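PDB 3HN0: nitrate transport protein from Parabacteroides distasonis, which probably serves as the substrate-binding component of an ABC transporter, possibly one for nitrate or a related solute. Local coordinates for residues L60-A65 / M255-L260; W83-L88 / F181-V186. All coordinates share one frame; numbering follows the deposited sequence.

After the first strands of the large sheet, the chain runs through strand 57-61 into helix 62-70, the N-terminal side of contact 1. Strand 76-82 then runs back through the same sheet and passes by way of residues 83-86 into strand 87-90 of a second, three-stranded sheet. The chain returns at residues 181-183 to strand 184-188, and contact 2 closes this inner loop. Helix 251-264 comes last and closes the wider loop of contact 1, so contact 2 lies wholly within it. The centres of the two contacts are about 10 Å apart. Strands 57-61 and 184-188 are neighbours, and backbone hydrogen bonds join Leu-60 to Ala-185 and Met-62 to Gln-183.

Contact 1 (L60-A65 / M255-L260); sequences LPMINA and MGFLRL
Ile-63 and Leu-258 bring the backbones closest, with 6.9 Å between their CA atoms, where the first turn of helix 62-70 faces helix 251-264. Pro-61, the last residue of strand 57-61, is the N-cap, and its O accepts a hydrogen bond from Ala-65 N. Four side chains make the contact. The ring of Phe-257 is directed at the strand-to-helix junction, its CG anti to the backbone N (chi1 169°). Ile-63 CG2 lies 3.7 Å from Phe-257 CE2 and also touches CZ. Met-62, a selenomethionine, meets the same ring through its CB, 3.9 Å from Phe-257 CE2. The Met-62 and Phe-257 side chains run antiparallel alongside each other. Both Ile-63 and Met-62 approach the ring obliquely. Met-62 then bends at chi2 (62°) and chi3, which carries its selenium away from the helix. Leu-258 lies roughly perpendicular to Met-62, and its CD2 comes 4.0 Å from Met-62 CG. The same methyl lies more loosely against Ile-63, with CD2 4.3 Å from Ile-63 CG2. Thr-107 and Leu-111 of helix 107-119 also touch Phe-257, while Val-269 and Leu-273 pack on Leu-258. No hydrogen bond spans the two segments. All four contacting side chains are apolar and buried, so between these segments the two helices meet through apolar packing, without a polar link.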
loop_
_atom_site.group_PDB
_atom_site.type_symbol
_atom_site.label_atom_id
_atom_site.label_comp_id
_atom_site.label_asym_id
_atom_site.label_seq_id
_atom_site.Cartn_x
_atom_site.Cartn_y
_atom_site.Cartn_z
ATOM N N LEU A 60 -1.565 -20.060 6.148
ATOM C CA LEU A 60 -2.878 -20.295 5.548
ATOM C C LEU A 60 -3.626 -18.986 5.502
ATOM O O LEU A 60 -3.178 -17.961 6.054
ATOM C CB LEU A 60 -3.691 -21.375 6.304
ATOM C CG LEU A 60 -4.307 -21.013 7.683
ATOM C CD1 LEU A 60 -4.923 -22.247 8.250
ATOM C CD2 LEU A 60 -3.302 -20.463 8.696
ATOM N N PRO A 61 -4.781 -18.999 4.850
ATOM C CA PRO A 61 -5.433 -17.723 4.635
ATOM C C PRO A 61 -5.773 -17.060 5.963
ATOM O O PRO A 61 -6.118 -17.744 6.959
ATOM C CB PRO A 61 -6.692 -18.102 3.880
ATOM C CG PRO A 61 -6.282 -19.309 3.085
ATOM C CD PRO A 61 -5.439 -20.072 4.081
HETATM N N MSE A 62 -5.629 -15.735 5.967
HETATM C CA MSE A 62 -5.959 -14.934 7.147
HETATM C C MSE A 62 -7.385 -15.200 7.634
HETATM O O MSE A 62 -7.621 -15.256 8.855
HETATM C CB MSE A 62 -5.754 -13.435 6.856
HETATM C CG MSE A 62 -5.917 -12.498 7.974
HETATM SE SE MSE A 62 -4.721 -12.707 9.427
HETATM C CE MSE A 62 -3.172 -12.058 8.463
ATOM N N ILE A 63 -8.337 -15.378 6.721
ATOM C CA ILE A 63 -9.736 -15.631 7.208
ATOM C C ILE A 63 -9.795 -16.935 8.024
ATOM O O ILE A 63 -10.460 -17.005 9.043
ATOM C CB ILE A 63 -10.812 -15.539 6.092
ATOM C CG1 ILE A 63 -10.624 -16.575 5.001
ATOM C CG2 ILE A 63 -10.765 -14.117 5.424
ATOM C CD1 ILE A 63 -11.877 -16.668 4.078
ATOM N N ASN A 64 -9.054 -17.961 7.606
ATOM C CA ASN A 64 -9.015 -19.204 8.370
ATOM C C ASN A 64 -8.391 -18.992 9.703
ATOM O O ASN A 64 -8.819 -19.566 10.705
ATOM C CB ASN A 64 -8.257 -20.321 7.624
ATOM C CG ASN A 64 -8.944 -20.732 6.314
ATOM O OD1 ASN A 64 -8.940 -19.962 5.353
ATOM N ND2 ASN A 64 -9.515 -21.933 6.274
ATOM N N ALA A 65 -7.331 -18.204 9.733
ATOM C CA ALA A 65 -6.627 -17.934 10.986
ATOM C C ALA A 65 -7.582 -17.265 11.971
ATOM O O ALA A 65 -7.739 -17.696 13.139
ATOM C CB ALA A 65 -5.371 -17.070 10.705
HETATM N N MSE A 255 -6.667 -6.063 10.574
HETATM C CA MSE A 255 -8.035 -5.840 11.047
HETATM C C MSE A 255 -8.877 -5.161 9.978
HETATM O O MSE A 255 -10.066 -5.466 9.827
HETATM C CB MSE A 255 -8.038 -5.026 12.330
HETATM C CG MSE A 255 -7.277 -5.701 13.456
HETATM SE SE MSE A 255 -8.069 -7.430 13.964
HETATM C CE MSE A 255 -9.551 -6.728 14.711
ATOM N N GLY A 256 -8.278 -4.256 9.197
ATOM C CA GLY A 256 -8.998 -3.712 8.030
ATOM C C GLY A 256 -9.441 -4.731 6.996
ATOM O O GLY A 256 -10.567 -4.664 6.476
ATOM N N PHE A 257 -8.569 -5.660 6.646
ATOM C CA PHE A 257 -8.909 -6.773 5.777
ATOM C C PHE A 257 -10.043 -7.632 6.359
ATOM O O PHE A 257 -11.022 -7.854 5.682
ATOM C CB PHE A 257 -7.692 -7.655 5.464
ATOM C CG PHE A 257 -8.029 -8.927 4.805
ATOM C CD1 PHE A 257 -8.396 -8.988 3.461
ATOM C CD2 PHE A 257 -7.991 -10.123 5.527
ATOM C CE1 PHE A 257 -8.673 -10.178 2.834
ATOM C CE2 PHE A 257 -8.333 -11.316 4.931
ATOM C CZ PHE A 257 -8.669 -11.377 3.570
ATOM N N LEU A 258 -9.922 -8.040 7.625
ATOM C CA LEU A 258 -10.932 -8.883 8.272
ATOM C C LEU A 258 -12.297 -8.173 8.326
ATOM O O LEU A 258 -13.320 -8.785 8.044
ATOM C CB LEU A 258 -10.468 -9.366 9.665
ATOM C CG LEU A 258 -9.347 -10.425 9.582
ATOM C CD1 LEU A 258 -8.781 -10.771 10.979
ATOM C CD2 LEU A 258 -9.785 -11.711 8.860
ATOM N N ARG A 259 -12.286 -6.871 8.611
ATOM C CA ARG A 259 -13.483 -6.075 8.607
ATOM C C ARG A 259 -14.141 -6.058 7.255
ATOM O O ARG A 259 -15.369 -6.164 7.150
ATOM C CB ARG A 259 -13.160 -4.645 9.039
ATOM C CG ARG A 259 -14.353 -3.771 9.326
ATOM C CD ARG A 259 -13.931 -2.459 10.061
ATOM N NE ARG A 259 -13.253 -2.737 11.346
ATOM C CZ ARG A 259 -11.951 -2.543 11.617
ATOM N NH1 ARG A 259 -11.102 -2.032 10.718
ATOM N NH2 ARG A 259 -11.487 -2.850 12.825
ATOM N N LEU A 260 -13.334 -5.901 6.200
ATOM C CA LEU A 260 -13.861 -5.936 4.845
ATOM C C LEU A 260 -14.534 -7.284 4.557
ATOM O O LEU A 260 -15.665 -7.336 4.071
ATOM C CB LEU A 260 -12.730 -5.624 3.846
ATOM C CG LEU A 260 -13.061 -5.527 2.360
ATOM C CD1 LEU A 260 -11.925 -4.815 1.591
ATOM C CD2 LEU A 260 -13.323 -6.917 1.814
#

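Contact 2 (W83-L88 / F181-V186); sequences WGTLYL and FAQTAV
Trp-83 has its CG anti to the carbonyl carbon (chi1 -60°), and this brings the six-membered part of the indole against the turn at Ala-182. Gln-183 runs extended beyond CG (chi2 -175°) and brings its amide to Thr-85. Trp-83 CZ3 is 3.6 Å from Ala-182 CB, and CE3 of the same indole lies 3.4 Å from Phe-181 O; the carbonyl meets the ring obliquely. The indole NE1 is hydrogen-bonded to Tyr-243 O, which helps fix the ring. Thr-85 OG1 lies above the plane of the Gln-183 amide, 3.0 Å from both OE1 and NE2. One water links the segments by three bonds: it donates to Trp-83 O and Phe-181 O, each 2.7 Å from the water oxygen, and accepts from Gln-183 NE2. With an alanine in place of Trp-83, the Ala-182 methyl would probably lose its indole neighbour and Tyr-243 O its N-H partner. A 1,2-ethanediol beside Trp-83, probably from the crystallisation liquor, may mark a pocket. Ala-182 is the centre of an inverse gamma turn leading into strand 184-188. Two such connecting segments side by side, joining the sheet-bearing parts of the chain, are consistent with the hinge of a two-lobed periplasmic-type binding protein.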
loop_
_atom_site.group_PDB
_atom_site.type_symbol
_atom_site.label_atom_id
_atom_site.label_comp_id
_atom_site.label_asym_id
_atom_site.label_seq_id
_atom_site.Cartn_x
_atom_site.Cartn_y
_atom_site.Cartn_z
ATOM N N TRP A 83 2.048 -10.329 -0.144
ATOM C CA TRP A 83 1.116 -9.214 -0.267
ATOM C C TRP A 83 0.474 -9.106 -1.674
ATOM O O TRP A 83 -0.380 -8.270 -1.915
ATOM C CB TRP A 83 1.838 -7.898 0.124
ATOM C CG TRP A 83 2.324 -7.992 1.555
ATOM C CD1 TRP A 83 3.488 -8.543 1.978
ATOM C CD2 TRP A 83 1.572 -7.662 2.740
ATOM N NE1 TRP A 83 3.549 -8.558 3.347
ATOM C CE2 TRP A 83 2.399 -7.983 3.851
ATOM C CE3 TRP A 83 0.317 -7.073 2.971
ATOM C CZ2 TRP A 83 2.003 -7.795 5.147
ATOM C CZ3 TRP A 83 -0.074 -6.852 4.286
ATOM C CH2 TRP A 83 0.769 -7.238 5.372
ATOM N N GLY A 84 0.904 -9.945 -2.593
ATOM C CA GLY A 84 0.434 -9.913 -3.989
ATOM C C GLY A 84 -0.198 -11.246 -4.338
ATOM O O GLY A 84 0.477 -12.194 -4.727
ATOM N N THR A 85 -1.504 -11.372 -4.147
ATOM C CA THR A 85 -2.130 -12.639 -4.401
ATOM C C THR A 85 -3.174 -12.676 -5.491
ATOM O O THR A 85 -3.501 -13.760 -5.977
ATOM C CB THR A 85 -2.729 -13.245 -3.096
ATOM O OG1 THR A 85 -3.830 -12.487 -2.678
ATOM C CG2 THR A 85 -1.729 -13.236 -1.992
ATOM N N LEU A 86 -3.732 -11.525 -5.862
ATOM C CA LEU A 86 -4.851 -11.546 -6.787
ATOM C C LEU A 86 -4.725 -10.468 -7.859
ATOM O O LEU A 86 -4.570 -9.278 -7.578
ATOM C CB LEU A 86 -6.162 -11.431 -6.014
ATOM C CG LEU A 86 -7.376 -11.925 -6.782
ATOM C CD1 LEU A 86 -7.278 -13.487 -6.990
ATOM C CD2 LEU A 86 -8.645 -11.505 -6.060
ATOM N N TYR A 87 -4.779 -10.934 -9.114
ATOM C CA TYR A 87 -4.730 -10.064 -10.250
ATOM C C TYR A 87 -5.833 -10.339 -11.246
ATOM O O TYR A 87 -6.283 -11.461 -11.383
ATOM C CB TYR A 87 -3.365 -10.199 -10.930
ATOM C CG TYR A 87 -2.231 -9.687 -10.123
ATOM C CD1 TYR A 87 -1.623 -10.498 -9.147
ATOM C CD2 TYR A 87 -1.736 -8.382 -10.299
ATOM C CE1 TYR A 87 -0.563 -10.031 -8.366
ATOM C CE2 TYR A 87 -0.681 -7.924 -9.498
ATOM C CZ TYR A 87 -0.098 -8.752 -8.553
ATOM O OH TYR A 87 0.957 -8.296 -7.783
ATOM N N LEU A 88 -6.324 -9.303 -11.920
ATOM C CA LEU A 88 -7.326 -9.486 -12.963
ATOM C C LEU A 88 -6.636 -9.599 -14.306
ATOM O O LEU A 88 -5.811 -8.742 -14.647
ATOM C CB LEU A 88 -8.236 -8.265 -13.000
ATOM C CG LEU A 88 -9.365 -8.178 -14.028
ATOM C CD1 LEU A 88 -10.372 -9.298 -13.835
ATOM C CD2 LEU A 88 -9.988 -6.780 -13.879
ATOM N N PHE A 181 -3.666 -5.827 1.173
ATOM C CA PHE A 181 -4.319 -6.594 2.203
ATOM C C PHE A 181 -3.435 -7.665 2.848
ATOM O O PHE A 181 -2.769 -8.388 2.173
ATOM C CB PHE A 181 -5.534 -7.344 1.641
ATOM C CG PHE A 181 -6.579 -6.464 1.013
ATOM C CD1 PHE A 181 -7.332 -5.599 1.777
ATOM C CD2 PHE A 181 -6.834 -6.546 -0.342
ATOM C CE1 PHE A 181 -8.327 -4.827 1.202
ATOM C CE2 PHE A 181 -7.816 -5.770 -0.917
ATOM C CZ PHE A 181 -8.548 -4.905 -0.156
ATOM N N ALA A 182 -3.538 -7.814 4.160
ATOM C CA ALA A 182 -2.887 -8.900 4.859
ATOM C C ALA A 182 -3.761 -10.167 4.726
ATOM O O ALA A 182 -4.490 -10.546 5.641
ATOM C CB ALA A 182 -2.598 -8.505 6.299
ATOM N N GLN A 183 -3.670 -10.828 3.576
ATOM C CA GLN A 183 -4.577 -11.960 3.243
ATOM C C GLN A 183 -4.041 -13.302 3.655
ATOM O O GLN A 183 -4.785 -14.260 3.634
ATOM C CB GLN A 183 -4.862 -12.098 1.722
ATOM C CG GLN A 183 -5.044 -10.876 1.006
ATOM C CD GLN A 183 -5.437 -11.106 -0.397
ATOM O OE1 GLN A 183 -6.081 -12.123 -0.728
ATOM N NE2 GLN A 183 -5.056 -10.181 -1.252
ATOM N N THR A 184 -2.751 -13.370 4.000
ATOM C CA THR A 184 -2.086 -14.600 4.333
ATOM C C THR A 184 -1.493 -14.524 5.738
ATOM O O THR A 184 -0.887 -13.502 6.104
ATOM C CB THR A 184 -0.972 -14.873 3.347
ATOM O OG1 THR A 184 -1.510 -14.908 2.020
ATOM C CG2 THR A 184 -0.263 -16.186 3.686
ATOM N N ALA A 185 -1.742 -15.559 6.527
ATOM C CA ALA A 185 -1.347 -15.610 7.911
ATOM C C ALA A 185 -0.289 -16.655 8.143
ATOM O O ALA A 185 -0.400 -17.813 7.672
ATOM C CB ALA A 185 -2.540 -15.972 8.832
ATOM N N VAL A 186 0.719 -16.247 8.896
ATOM C CA VAL A 186 1.613 -17.200 9.564
ATOM C C VAL A 186 1.116 -17.282 10.985
ATOM O O VAL A 186 1.187 -16.288 11.727
ATOM C CB VAL A 186 3.088 -16.752 9.523
ATOM C CG1 VAL A 186 3.979 -17.756 10.263
ATOM C CG2 VAL A 186 3.576 -16.536 8.081
HETATM O O HOH W 1 -2.688 -8.654 -0.526
#